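Long-range contact in methyltransferase (Thermus thermophilus, PDB 1WS6), which probably methylates a nucleic acid, using S-adenosylmethionine, as in the related RsmD-like ribosomal RNA guanine methyltransferases: residues A[111-116]-A[142-147]. Residues are numbered along the deposited sequence; the frame is centred on the assembly and turned at random.
Sequences FTVAFM and LYVLQH
Phe-115 and Gln-146 both set CG opposite the backbone N (chi1 170° in Phe-115), and the glutamine chain then runs on extended, which carries its amide to the rim of the phenylalanine ring. There NE2 of Gln-146 lies in the ring plane, 3.6 Å from CZ of Phe-115, with the amide and ring planes turned 72° apart, a lateral touch and not a stack. Nearer the CB end of the same ring, CD2 of Phe-115 rests 3.8 Å from CG1 of Val-144, the branch that likewise stands opposite its own backbone N. Replacing the Phe-115 ring with an alanine side chain is likely to open a gap beside CG1 of Val-144 and leave the Gln-146 amide freer to swing. The far end of that amide is engaged, weakly, by Tyr-120 through OE1.

On the other face, CB of Ala-114 meets CD2 of Tyr-143 at 4.1 Å, while selenomethionine Met-116 and Leu-145 both reach Phe-128 of helix 126-134.

Between the faces the backbones run parallel, their axes 10° apart. Alternate residues reach across in both directions: Leu-142 N binds Thr-112 O, and Ala-114 N returns to Leu-142 O at 2.9 Å. The ladder continues with Val-144 N to Ala-114 O, Met-116 N to Val-144 O, and Gln-146 N to Met-116 O. Val-113 meanwhile pairs its backbone with strand 44-48 on the other side.

This fully buried pairing joins neighbouring central strands of the 3-2-1-4-5-7-6 sheet, the strand order that marks the Rossmann-like fold of class I methyltransferases.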
loop_
_atom_site.group_PDB
_atom_site.type_symbol
_atom_site.label_atom_id
_atom_site.label_comp_id
_atom_site.label_asym_id
_atom_site.label_seq_id
_atom_site.Cartn_x
_atom_site.Cartn_y
_atom_site.Cartn_z
ATOM N N PHE A 111 0.640 4.475 -12.018
ATOM C CA PHE A 111 1.234 3.360 -11.301
ATOM C C PHE A 111 0.746 2.029 -11.822
ATOM O O PHE A 111 -0.317 1.934 -12.443
ATOM C CB PHE A 111 0.867 3.445 -9.822
ATOM C CG PHE A 111 1.176 4.769 -9.195
ATOM C CD1 PHE A 111 2.332 4.945 -8.452
ATOM C CD2 PHE A 111 0.311 5.844 -9.356
ATOM C CE1 PHE A 111 2.624 6.172 -7.880
ATOM C CE2 PHE A 111 0.597 7.076 -8.787
ATOM C CZ PHE A 111 1.755 7.240 -8.047
ATOM N N THR A 112 1.522 0.992 -11.541
ATOM C CA THR A 112 1.165 -0.356 -11.951
ATOM C C THR A 112 0.287 -1.004 -10.872
ATOM O O THR A 112 -0.602 -1.803 -11.167
ATOM C CB THR A 112 2.432 -1.176 -12.172
ATOM O OG1 THR A 112 3.189 -0.563 -13.222
ATOM C CG2 THR A 112 2.100 -2.610 -12.543
ATOM N N VAL A 113 0.538 -0.638 -9.622
ATOM C CA VAL A 113 -0.220 -1.170 -8.502
ATOM C C VAL A 113 -0.532 -0.086 -7.484
ATOM O O VAL A 113 0.304 0.772 -7.193
ATOM C CB VAL A 113 0.555 -2.278 -7.766
ATOM C CG1 VAL A 113 -0.238 -2.737 -6.553
ATOM C CG2 VAL A 113 0.826 -3.432 -8.705
ATOM N N ALA A 114 -1.747 -0.117 -6.958
ATOM C CA ALA A 114 -2.153 0.848 -5.949
ATOM C C ALA A 114 -2.787 0.052 -4.815
ATOM O O ALA A 114 -3.889 -0.469 -4.960
ATOM C CB ALA A 114 -3.149 1.846 -6.529
ATOM N N PHE A 115 -2.061 -0.058 -3.704
ATOM C CA PHE A 115 -2.511 -0.789 -2.525
ATOM C C PHE A 115 -3.038 0.162 -1.468
ATOM O O PHE A 115 -2.380 1.143 -1.115
ATOM C CB PHE A 115 -1.359 -1.611 -1.934
ATOM C CG PHE A 115 -1.663 -2.206 -0.578
ATOM C CD1 PHE A 115 -1.532 -1.445 0.583
ATOM C CD2 PHE A 115 -2.097 -3.518 -0.463
ATOM C CE1 PHE A 115 -1.830 -1.987 1.839
ATOM C CE2 PHE A 115 -2.398 -4.069 0.787
ATOM C CZ PHE A 115 -2.265 -3.303 1.940
HETATM N N MSE A 116 -4.217 -0.141 -0.944
HETATM C CA MSE A 116 -4.809 0.700 0.075
HETATM C C MSE A 116 -5.338 -0.087 1.274
HETATM O O MSE A 116 -6.217 -0.934 1.140
HETATM C CB MSE A 116 -5.927 1.532 -0.544
HETATM C CG MSE A 116 -6.690 2.378 0.440
HETATM SE SE MSE A 116 -7.879 3.614 -0.453
HETATM C CE MSE A 116 -6.680 5.098 -0.494
ATOM N N LEU A 142 -3.133 -3.131 -11.113
ATOM C CA LEU A 142 -4.052 -3.556 -10.063
ATOM C C LEU A 142 -4.344 -2.545 -8.974
ATOM O O LEU A 142 -3.497 -1.726 -8.625
ATOM C CB LEU A 142 -3.511 -4.784 -9.342
ATOM C CG LEU A 142 -3.724 -6.179 -9.893
ATOM C CD1 LEU A 142 -3.080 -7.168 -8.936
ATOM C CD2 LEU A 142 -5.218 -6.451 -10.050
ATOM N N TYR A 143 -5.565 -2.627 -8.448
ATOM C CA TYR A 143 -6.008 -1.829 -7.312
ATOM C C TYR A 143 -6.215 -2.925 -6.276
ATOM O O TYR A 143 -6.974 -3.869 -6.508
ATOM C CB TYR A 143 -7.355 -1.130 -7.546
ATOM C CG TYR A 143 -7.303 0.114 -8.404
ATOM C CD1 TYR A 143 -7.603 0.058 -9.761
ATOM C CD2 TYR A 143 -6.949 1.345 -7.860
ATOM C CE1 TYR A 143 -7.552 1.186 -10.550
ATOM C CE2 TYR A 143 -6.893 2.487 -8.645
ATOM C CZ TYR A 143 -7.195 2.398 -9.989
ATOM O OH TYR A 143 -7.119 3.511 -10.787
ATOM N N VAL A 144 -5.517 -2.831 -5.157
ATOM C CA VAL A 144 -5.659 -3.827 -4.113
ATOM C C VAL A 144 -6.211 -3.139 -2.883
ATOM O O VAL A 144 -5.636 -2.169 -2.391
ATOM C CB VAL A 144 -4.313 -4.469 -3.763
ATOM C CG1 VAL A 144 -4.512 -5.487 -2.646
ATOM C CG2 VAL A 144 -3.712 -5.125 -5.005
ATOM N N LEU A 145 -7.321 -3.655 -2.377
ATOM C CA LEU A 145 -7.962 -3.060 -1.220
ATOM C C LEU A 145 -7.973 -4.033 -0.035
ATOM O O LEU A 145 -8.418 -5.170 -0.177
ATOM C CB LEU A 145 -9.390 -2.666 -1.621
ATOM C CG LEU A 145 -9.482 -2.137 -3.076
ATOM C CD1 LEU A 145 -10.934 -1.991 -3.530
ATOM C CD2 LEU A 145 -8.767 -0.799 -3.179
ATOM N N GLN A 146 -7.452 -3.609 1.118
ATOM C CA GLN A 146 -7.462 -4.472 2.301
ATOM C C GLN A 146 -8.586 -3.982 3.196
ATOM O O GLN A 146 -8.781 -2.784 3.345
ATOM C CB GLN A 146 -6.140 -4.415 3.072
ATOM C CG GLN A 146 -6.170 -5.265 4.343
ATOM C CD GLN A 146 -4.911 -5.140 5.196
ATOM O OE1 GLN A 146 -4.989 -4.960 6.417
ATOM N NE2 GLN A 146 -3.745 -5.256 4.562
ATOM N N HIS A 147 -9.318 -4.907 3.803
ATOM C CA HIS A 147 -10.448 -4.540 4.645
ATOM C C HIS A 147 -10.927 -5.732 5.466
ATOM O O HIS A 147 -10.465 -6.856 5.281
ATOM C CB HIS A 147 -11.583 -4.086 3.740
ATOM C CG HIS A 147 -11.936 -5.094 2.686
ATOM N ND1 HIS A 147 -12.605 -6.264 2.970
ATOM C CD2 HIS A 147 -11.667 -5.129 1.360
ATOM C CE1 HIS A 147 -12.735 -6.976 1.865
ATOM N NE2 HIS A 147 -12.172 -6.310 0.873
#